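Local coordinates for odorant-binding protein 2a (Homo sapiens, PDB 4RUN) that binds and carries small hydrophobic volatile molecules, with higher affinity for aldehydes and large fatty acids, at residues A18-K23 / K135-E140; P31-P36 / M144-G149; K62-R67 / F75-G80. The protein carries 2 engineered substitutions. All coordinates share one frame; numbering follows the deposited sequence.

Contact 1: residues A18-K23 / K135-E140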
loop_
_atom_site.group_PDB
_atom_site.type_symbol
_atom_site.label_atom_id
_atom_site.label_comp_id
_atom_site.label_asym_id
_atom_site.label_seq_id
_atom_site.Cartn_x
_atom_site.Cartn_y
_atom_site.Cartn_z
ATOM N N ALA A 18 5.348 0.705 -6.284
ATOM C CA ALA A 18 5.948 -0.603 -6.151
ATOM C C ALA A 18 5.290 -1.291 -5.001
ATOM O O ALA A 18 4.669 -0.643 -4.162
ATOM C CB ALA A 18 7.437 -0.491 -5.908
ATOM N N MET A 19 5.436 -2.607 -4.968
ATOM C CA MET A 19 4.739 -3.448 -4.022
ATOM C C MET A 19 5.647 -4.621 -3.622
ATOM O O MET A 19 6.449 -5.079 -4.433
ATOM C CB MET A 19 3.464 -3.888 -4.700
ATOM C CG MET A 19 2.485 -4.639 -3.838
ATOM S SD MET A 19 0.797 -4.417 -4.467
ATOM C CE MET A 19 -0.018 -5.383 -3.182
ATOM N N VAL A 20 5.544 -5.080 -2.375
ATOM C CA VAL A 20 6.327 -6.226 -1.858
ATOM C C VAL A 20 5.443 -6.951 -0.882
ATOM O O VAL A 20 4.623 -6.335 -0.186
ATOM C CB VAL A 20 7.672 -5.827 -1.181
ATOM C CG1 VAL A 20 7.474 -5.252 0.211
ATOM C CG2 VAL A 20 8.640 -7.000 -1.108
ATOM N N VAL A 21 5.632 -8.265 -0.841
ATOM C CA VAL A 21 4.772 -9.176 -0.112
ATOM C C VAL A 21 5.619 -10.261 0.549
ATOM O O VAL A 21 6.668 -10.608 0.029
ATOM C CB VAL A 21 3.808 -9.866 -1.081
ATOM C CG1 VAL A 21 2.664 -8.930 -1.453
ATOM C CG2 VAL A 21 4.545 -10.377 -2.330
ATOM N N ASP A 22 5.178 -10.816 1.677
ATOM C CA ASP A 22 5.933 -11.910 2.275
ATOM C C ASP A 22 5.907 -13.132 1.369
ATOM O O ASP A 22 5.093 -13.229 0.449
ATOM C CB ASP A 22 5.477 -12.211 3.714
ATOM C CG ASP A 22 4.029 -12.619 3.819
ATOM O OD1 ASP A 22 3.560 -13.447 3.013
ATOM O OD2 ASP A 22 3.358 -12.155 4.769
ATOM N N LYS A 23 6.843 -14.038 1.593
ATOM C CA LYS A 23 6.924 -15.276 0.827
ATOM C C LYS A 23 5.750 -16.261 0.886
ATOM O O LYS A 23 5.739 -17.200 0.094
ATOM C CB LYS A 23 8.231 -15.997 1.132
ATOM C CG LYS A 23 9.392 -15.239 0.532
ATOM C CD LYS A 23 10.623 -16.096 0.326
ATOM C CE LYS A 23 11.690 -15.272 -0.392
ATOM N NZ LYS A 23 11.400 -15.085 -1.845
ATOM N N LYS A 135 13.531 -4.920 6.891
ATOM C CA LYS A 135 12.400 -5.522 7.599
ATOM C C LYS A 135 12.206 -7.030 7.381
ATOM O O LYS A 135 11.176 -7.569 7.767
ATOM C CB LYS A 135 11.107 -4.786 7.232
ATOM C CG LYS A 135 11.094 -3.320 7.638
ATOM C CD LYS A 135 9.705 -2.725 7.440
ATOM C CE LYS A 135 9.669 -1.234 7.754
ATOM N NZ LYS A 135 10.289 -0.838 9.060
ATOM N N GLY A 136 13.174 -7.709 6.770
ATOM C CA GLY A 136 13.099 -9.160 6.580
ATOM C C GLY A 136 12.454 -9.643 5.284
ATOM O O GLY A 136 12.537 -10.829 4.952
ATOM N N LEU A 137 11.814 -8.741 4.544
ATOM C CA LEU A 137 11.238 -9.082 3.233
ATOM C C LEU A 137 12.349 -9.137 2.164
ATOM O O LEU A 137 13.499 -8.789 2.443
ATOM C CB LEU A 137 10.119 -8.089 2.851
ATOM C CG LEU A 137 8.872 -8.068 3.757
ATOM C CD1 LEU A 137 7.963 -6.875 3.474
ATOM C CD2 LEU A 137 8.091 -9.377 3.666
ATOM N N SER A 138 12.011 -9.609 0.964
ATOM C CA SER A 138 13.012 -9.926 -0.067
ATOM C C SER A 138 12.865 -9.125 -1.358
ATOM O O SER A 138 11.751 -8.836 -1.796
ATOM C CB SER A 138 12.930 -11.418 -0.391
ATOM O OG SER A 138 13.922 -11.809 -1.325
ATOM N N GLU A 139 14.005 -8.805 -1.968
ATOM C CA GLU A 139 14.083 -8.005 -3.200
ATOM C C GLU A 139 13.356 -8.638 -4.378
ATOM O O GLU A 139 12.706 -7.958 -5.166
ATOM C CB GLU A 139 15.558 -7.772 -3.590
ATOM C CG GLU A 139 16.317 -8.975 -4.136
ATOM C CD GLU A 139 17.806 -8.825 -3.924
ATOM O OE1 GLU A 139 18.355 -9.552 -3.072
ATOM O OE2 GLU A 139 18.417 -7.952 -4.573
ATOM N N GLU A 140 13.468 -9.955 -4.475
ATOM C CA GLU A 140 12.956 -10.714 -5.602
ATOM C C GLU A 140 11.440 -10.841 -5.510
ATOM O O GLU A 140 10.796 -11.221 -6.478
ATOM C CB GLU A 140 13.631 -12.100 -5.627
ATOM C CG GLU A 140 13.111 -13.074 -4.582
ATOM C CD GLU A 140 14.207 -13.966 -4.038
ATOM O OE1 GLU A 140 14.776 -13.658 -2.966
ATOM O OE2 GLU A 140 14.512 -14.972 -4.704
HETATM O O HOH W 1 9.261 -11.053 0.463
#
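V20 and L137 meet where the first strand of the lipocalin barrel, 12-21, faces the loop that follows helix 122-134, the helix that packs against the outside of the barrel in lipocalins. This is the tight half. L137 uses both its methyls: CD1 lies 3.7 Å from V20 CG1, while CD2 rests 3.6 Å from D22 CA, so a branched aliphatic side chain serves two neighbours at once. In V20 a chi1 of 76° sets CG1 between the backbone N and carbonyl carbon, turned to the leucine, and CG2 then faces the carbonyl O of S138; V132 of the helix touches both side chains. No direct hydrogen bond joins the two backbones. A water mediates instead, donating to V21 O at 2.7 Å and accepting from S138 N at 3.1 Å. Toward solvent the contact loosens and becomes ionic: K23 NZ and E140 OE1 form only a long salt bridge of 3.8 Å, D141 being the lysine's stronger partner. S138 OG donates to E140 OE1 over 2.6 Å, on the lone pair anti to the other carboxylate oxygen. Without that hydroxyl, as with an alanine here, the E140 carboxylate is likely to turn away from K23. Beside it, K23 CE lies 4.0 Å from S138 CB.

Contact 2: residues P31-P36 / M144-G149; sequences PRKVSP and MPLQTG
K33 and V34 form two successive parallel bridges, K33 with L146 and V34 with Q147, by which a C-terminal strand of the lipocalin fold joins the start of barrel strand 33-41. Three backbone hydrogen bonds hold them: L146 N to R32 O, V34 N to L146 O at 2.8 Å, and T148 N to V34 O. The second meets its acceptor nearly along the C=O axis, although the N-H...O angle is only 134°. CA-H...O contacts supplement them, the straightest from S35 CA to T148 O at 3.2 Å (167°). Apolar packing differs between the two sides. On the side of V34 and Q147, V34 CG1 lies 4.0 Å from P145 CG, and P145 CB is 4.5 Å from P31 CB, one rigid ring touching both. On the side of K33 and L146, these two run side by side, K33 CG 4.0 Å from L146 CB, and the lysine's extended chain carries its charge away from the pairing. Among the polar side chains, Q147 bends at chi2 (94°), bringing OE1 to 3.6 Å from V34 CG1, while its NE2 donates to the backbone O of V16 on strand 12-21. T148 satisfies its hydroxyl locally: OG1 donates to G149 O at 2.8 Å, in the carbonyl plane on a lone pair.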
loop_
_atom_site.group_PDB
_atom_site.type_symbol
_atom_site.label_atom_id
_atom_site.label_comp_id
_atom_site.label_asym_id
_atom_site.label_seq_id
_atom_site.Cartn_x
_atom_site.Cartn_y
_atom_site.Cartn_z
ATOM N N PRO A 31 -1.636 -7.985 -7.490
ATOM C CA PRO A 31 -2.160 -6.973 -8.381
ATOM C C PRO A 31 -1.340 -6.812 -9.668
ATOM O O PRO A 31 -0.135 -6.625 -9.594
ATOM C CB PRO A 31 -2.061 -5.702 -7.544
ATOM C CG PRO A 31 -2.131 -6.163 -6.131
ATOM C CD PRO A 31 -1.447 -7.473 -6.125
ATOM N N ARG A 32 -1.989 -6.924 -10.826
ATOM C CA ARG A 32 -1.351 -6.678 -12.109
ATOM C C ARG A 32 -1.370 -5.201 -12.368
ATOM O O ARG A 32 -0.417 -4.649 -12.895
ATOM C CB ARG A 32 -2.109 -7.328 -13.265
ATOM C CG ARG A 32 -2.042 -8.841 -13.322
ATOM C CD ARG A 32 -2.994 -9.372 -14.390
ATOM N NE ARG A 32 -2.906 -8.621 -15.657
ATOM C CZ ARG A 32 -3.924 -8.021 -16.298
ATOM N NH1 ARG A 32 -5.166 -8.054 -15.828
ATOM N NH2 ARG A 32 -3.699 -7.372 -17.436
ATOM N N LYS A 33 -2.500 -4.583 -12.050
ATOM C CA LYS A 33 -2.731 -3.177 -12.314
ATOM C C LYS A 33 -3.276 -2.581 -11.048
ATOM O O LYS A 33 -3.667 -3.301 -10.163
ATOM C CB LYS A 33 -3.730 -3.000 -13.454
ATOM C CG LYS A 33 -3.321 -3.736 -14.726
ATOM C CD LYS A 33 -4.355 -3.619 -15.837
ATOM C CE LYS A 33 -3.702 -3.792 -17.199
ATOM N NZ LYS A 33 -4.686 -3.682 -18.307
ATOM N N VAL A 34 -3.290 -1.260 -10.965
ATOM C CA VAL A 34 -3.764 -0.570 -9.776
ATOM C C VAL A 34 -4.113 0.881 -10.107
ATOM O O VAL A 34 -3.411 1.534 -10.871
ATOM C CB VAL A 34 -2.703 -0.625 -8.653
ATOM C CG1 VAL A 34 -1.486 0.213 -9.022
ATOM C CG2 VAL A 34 -3.300 -0.163 -7.329
ATOM N N SER A 35 -5.211 1.371 -9.541
ATOM C CA SER A 35 -5.652 2.744 -9.750
ATOM C C SER A 35 -4.958 3.670 -8.765
ATOM O O SER A 35 -4.235 3.200 -7.890
ATOM C CB SER A 35 -7.164 2.821 -9.556
ATOM O OG SER A 35 -7.520 2.616 -8.194
ATOM N N PRO A 36 -5.171 4.996 -8.895
ATOM C CA PRO A 36 -4.780 5.899 -7.812
ATOM C C PRO A 36 -5.586 5.628 -6.553
ATOM O O PRO A 36 -6.715 5.151 -6.638
ATOM C CB PRO A 36 -5.120 7.294 -8.356
ATOM C CG PRO A 36 -5.156 7.134 -9.834
ATOM C CD PRO A 36 -5.660 5.743 -10.068
ATOM N N MET A 144 6.025 -4.367 -9.519
ATOM C CA MET A 144 5.548 -3.020 -9.782
ATOM C C MET A 144 4.320 -3.055 -10.655
ATOM O O MET A 144 4.406 -3.180 -11.881
ATOM C CB MET A 144 6.654 -2.211 -10.439
ATOM C CG MET A 144 7.927 -2.191 -9.608
ATOM S SD MET A 144 9.298 -1.843 -10.696
ATOM C CE MET A 144 8.858 -0.194 -11.246
ATOM N N PRO A 145 3.153 -2.943 -10.029
ATOM C CA PRO A 145 1.977 -3.087 -10.876
ATOM C C PRO A 145 1.775 -1.909 -11.814
ATOM O O PRO A 145 2.313 -0.834 -11.583
ATOM C CB PRO A 145 0.831 -3.212 -9.874
ATOM C CG PRO A 145 1.330 -2.578 -8.631
ATOM C CD PRO A 145 2.820 -2.779 -8.607
ATOM N N LEU A 146 1.051 -2.139 -12.897
ATOM C CA LEU A 146 0.770 -1.102 -13.878
ATOM C C LEU A 146 -0.159 -0.082 -13.264
ATOM O O LEU A 146 -1.152 -0.456 -12.645
ATOM C CB LEU A 146 0.119 -1.720 -15.092
ATOM C CG LEU A 146 1.082 -2.388 -16.062
ATOM C CD1 LEU A 146 0.246 -3.048 -17.160
ATOM C CD2 LEU A 146 2.112 -1.400 -16.612
ATOM N N GLN A 147 0.178 1.202 -13.384
ATOM C CA GLN A 147 -0.685 2.251 -12.856
ATOM C C GLN A 147 -1.730 2.601 -13.894
ATOM O O GLN A 147 -1.398 2.820 -15.053
ATOM C CB GLN A 147 0.107 3.486 -12.464
ATOM C CG GLN A 147 -0.631 4.328 -11.418
ATOM C CD GLN A 147 -0.220 3.987 -9.999
ATOM O OE1 GLN A 147 -1.066 3.743 -9.121
ATOM N NE2 GLN A 147 1.092 3.980 -9.755
ATOM N N THR A 148 -2.991 2.634 -13.476
ATOM C CA THR A 148 -4.105 2.798 -14.397
ATOM C C THR A 148 -5.188 3.652 -13.768
ATOM O O THR A 148 -5.087 4.034 -12.613
ATOM C CB THR A 148 -4.742 1.439 -14.752
ATOM O OG1 THR A 148 -5.226 0.817 -13.553
ATOM C CG2 THR A 148 -3.733 0.524 -15.437
ATOM N N GLY A 149 -6.219 3.954 -14.550
ATOM C CA GLY A 149 -7.463 4.466 -14.010
ATOM C C GLY A 149 -8.202 3.299 -13.376
ATOM O O GLY A 149 -7.696 2.170 -13.342
#

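Contact 3: residues K62-R67 / F75-G80. With FLC (citrate anion), chain C.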
loop_
_atom_site.group_PDB
_atom_site.type_symbol
_atom_site.label_atom_id
_atom_site.label_comp_id
_atom_site.label_asym_id
_atom_site.label_seq_id
_atom_site.Cartn_x
_atom_site.Cartn_y
_atom_site.Cartn_z
ATOM N N LYS A 62 -11.886 -1.700 -3.581
ATOM C CA LYS A 62 -11.597 -1.638 -2.157
ATOM C C LYS A 62 -11.986 -0.273 -1.626
ATOM O O LYS A 62 -11.928 0.727 -2.334
ATOM C CB LYS A 62 -10.115 -1.885 -1.895
ATOM C CG LYS A 62 -9.664 -3.319 -2.112
ATOM C CD LYS A 62 -10.101 -4.231 -0.974
ATOM C CE LYS A 62 -10.044 -5.695 -1.385
ATOM N NZ LYS A 62 -10.565 -6.610 -0.330
ATOM N N LYS A 63 -12.396 -0.254 -0.368
ATOM C CA LYS A 63 -12.814 0.959 0.314
ATOM C C LYS A 63 -12.580 0.672 1.777
ATOM O O LYS A 63 -13.344 -0.061 2.400
ATOM C CB LYS A 63 -14.285 1.265 0.040
ATOM C CG LYS A 63 -14.834 2.513 0.724
ATOM C CD LYS A 63 -16.199 2.865 0.151
ATOM C CE LYS A 63 -16.806 4.073 0.840
ATOM N NZ LYS A 63 -18.134 4.449 0.275
ATOM N N ILE A 64 -11.504 1.230 2.315
ATOM C CA ILE A 64 -10.997 0.793 3.597
ATOM C C ILE A 64 -11.084 1.889 4.629
ATOM O O ILE A 64 -10.469 2.932 4.485
ATOM C CB ILE A 64 -9.535 0.354 3.490
ATOM C CG1 ILE A 64 -9.422 -0.780 2.477
ATOM C CG2 ILE A 64 -9.008 -0.077 4.859
ATOM C CD1 ILE A 64 -8.004 -1.246 2.240
ATOM N N LEU A 65 -11.845 1.616 5.680
ATOM C CA LEU A 65 -11.869 2.456 6.849
ATOM C C LEU A 65 -10.568 2.256 7.621
ATOM O O LEU A 65 -10.250 1.135 8.029
ATOM C CB LEU A 65 -13.077 2.085 7.701
ATOM C CG LEU A 65 -13.278 2.820 9.023
ATOM C CD1 LEU A 65 -13.211 4.327 8.837
ATOM C CD2 LEU A 65 -14.594 2.399 9.658
ATOM N N MET A 66 -9.822 3.350 7.799
ATOM C CA MET A 66 -8.553 3.365 8.518
ATOM C C MET A 66 -8.725 4.185 9.786
ATOM O O MET A 66 -8.854 5.408 9.733
ATOM C CB MET A 66 -7.462 4.003 7.673
ATOM C CG MET A 66 -7.144 3.258 6.391
ATOM S SD MET A 66 -6.062 4.128 5.240
ATOM C CE MET A 66 -4.795 4.695 6.354
ATOM N N ARG A 67 -8.728 3.524 10.933
ATOM C CA ARG A 67 -8.999 4.221 12.181
ATOM C C ARG A 67 -7.727 4.797 12.801
ATOM O O ARG A 67 -6.646 4.225 12.694
ATOM C CB ARG A 67 -9.721 3.301 13.169
ATOM C CG ARG A 67 -11.010 2.705 12.620
ATOM C CD ARG A 67 -12.140 2.769 13.638
ATOM N NE ARG A 67 -13.285 1.936 13.259
ATOM C CZ ARG A 67 -14.559 2.190 13.564
ATOM N NH1 ARG A 67 -14.902 3.281 14.244
ATOM N NH2 ARG A 67 -15.510 1.352 13.168
ATOM N N PHE A 75 -2.229 3.321 11.714
ATOM C CA PHE A 75 -3.681 3.168 11.629
ATOM C C PHE A 75 -4.073 1.708 11.712
ATOM O O PHE A 75 -3.225 0.823 11.608
ATOM C CB PHE A 75 -4.206 3.699 10.307
ATOM C CG PHE A 75 -3.972 5.153 10.105
ATOM C CD1 PHE A 75 -2.774 5.606 9.575
ATOM C CD2 PHE A 75 -4.962 6.071 10.414
ATOM C CE1 PHE A 75 -2.566 6.960 9.365
ATOM C CE2 PHE A 75 -4.764 7.421 10.213
ATOM C CZ PHE A 75 -3.565 7.867 9.688
ATOM N N SER A 76 -5.369 1.468 11.886
ATOM C CA SER A 76 -5.907 0.117 11.934
ATOM C C SER A 76 -7.132 0.010 11.039
ATOM O O SER A 76 -7.843 0.995 10.823
ATOM C CB SER A 76 -6.253 -0.269 13.376
ATOM O OG SER A 76 -7.215 0.598 13.922
ATOM N N ALA A 77 -7.381 -1.193 10.531
ATOM C CA ALA A 77 -8.511 -1.434 9.639
ATOM C C ALA A 77 -9.116 -2.793 9.913
ATOM O O ALA A 77 -8.460 -3.663 10.487
ATOM C CB ALA A 77 -8.071 -1.341 8.194
ATOM N N TYR A 78 -10.373 -2.955 9.494
ATOM C CA TYR A 78 -11.126 -4.182 9.694
ATOM C C TYR A 78 -11.110 -4.590 11.171
ATOM O O TYR A 78 -10.714 -5.705 11.511
ATOM C CB TYR A 78 -10.565 -5.308 8.817
ATOM C CG TYR A 78 -10.310 -4.938 7.360
ATOM C CD1 TYR A 78 -11.356 -4.780 6.462
ATOM C CD2 TYR A 78 -9.016 -4.793 6.877
ATOM C CE1 TYR A 78 -11.117 -4.465 5.127
ATOM C CE2 TYR A 78 -8.767 -4.484 5.546
ATOM C CZ TYR A 78 -9.819 -4.318 4.676
ATOM O OH TYR A 78 -9.565 -4.008 3.354
ATOM N N GLY A 79 -11.526 -3.674 12.040
ATOM C CA GLY A 79 -11.622 -3.936 13.472
ATOM C C GLY A 79 -10.302 -4.184 14.181
ATOM O O GLY A 79 -10.291 -4.752 15.269
ATOM N N GLY A 80 -9.187 -3.762 13.588
ATOM C CA GLY A 80 -7.860 -4.035 14.155
ATOM C C GLY A 80 -7.243 -5.348 13.698
ATOM O O GLY A 80 -6.204 -5.765 14.207
HETATM C CAC FLC C . -6.580 -5.700 1.188
HETATM C CA FLC C . -5.415 -6.613 0.829
HETATM C CB FLC C . -5.821 -8.053 0.500
HETATM C CBC FLC C . -4.566 -8.897 0.328
HETATM C CG FLC C . -6.611 -8.698 1.641
HETATM C CGC FLC C . -8.134 -8.699 1.558
HETATM O OA1 FLC C . -6.700 -5.265 2.361
HETATM O OA2 FLC C . -7.389 -5.394 0.288
HETATM O OB1 FLC C . -3.890 -9.205 1.344
HETATM O OB2 FLC C . -4.241 -9.290 -0.818
HETATM O OG1 FLC C . -8.717 -9.694 1.044
HETATM O OG2 FLC C . -8.751 -7.728 2.065
HETATM O OHB FLC C . -6.583 -8.096 -0.718
#
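The F75 ring, where strands 58-66 and 74-77 of the lipocalin barrel come together, has the methyl CE of M66 over one face, a CH-pi contact 4.1 Å from the ring centroid and displaced toward the rim, while R67 O lies at its edge, near the ring plane. Methionine suits this place because its unbranched chain can curl: chi3 of 46° folds CE back onto the aromatic ring. The second flat group, Y78, is met obliquely by I64 CG1 and by a carboxylate oxygen of citrate. Between the two rings, segments 62-67 and 75-80 share a single antiparallel bridge, the hydrogen-bonded pair R67 and S76. R67 N donates to S76 O at 2.7 Å, and S76 N returns a bond to R67 O at 3.1 Å, on a lone pair in the carbonyl plane. Segments 62-66 and 75-77 run at 131° to one another, well short of the 180° of antiparallel strands, so regular pairing does not continue and side chains take over: I64 CG2 packs 3.7 Å from A77 CB, where the small alanine also accommodates L65 O. Y78 then turns the chain with positive phi, ahead of G79 and G80. At this end the citrate, probably from the crystallisation liquor, is gripped by K62 together with R55 and K82, basic groups gathered round a multiply charged anion. K62 NZ donates to its OG2 at 3.2 Å, and Y78 OH to its OA1 at 3.3 Å.

Overall arrangement
All three contacts reach the same curled sheet of the lipocalin barrel. Contacts 1 and 2 are neighbours: their strands 12-21 and 33-41 are adjacent in the sheet, and M19 CE packs on P31 CG, 3.7 Å away. Contact 3 stands apart, its nearest atoms about 10 Å from contact 1 and about 8 Å from contact 2. Each joins a buried part (V20; V34 and P145; I64, M66, F75 and A77) to an exposed rim (K23 and E140; L146; R67). Contact 1, strand against loop, relies on aliphatic packing, a water and a surface ion pair; contact 2 rests mainly on backbone hydrogen bonds; contact 3 has one antiparallel bridge, a methionine methyl on a buried phenylalanine ring and a charged, ligand-bearing end.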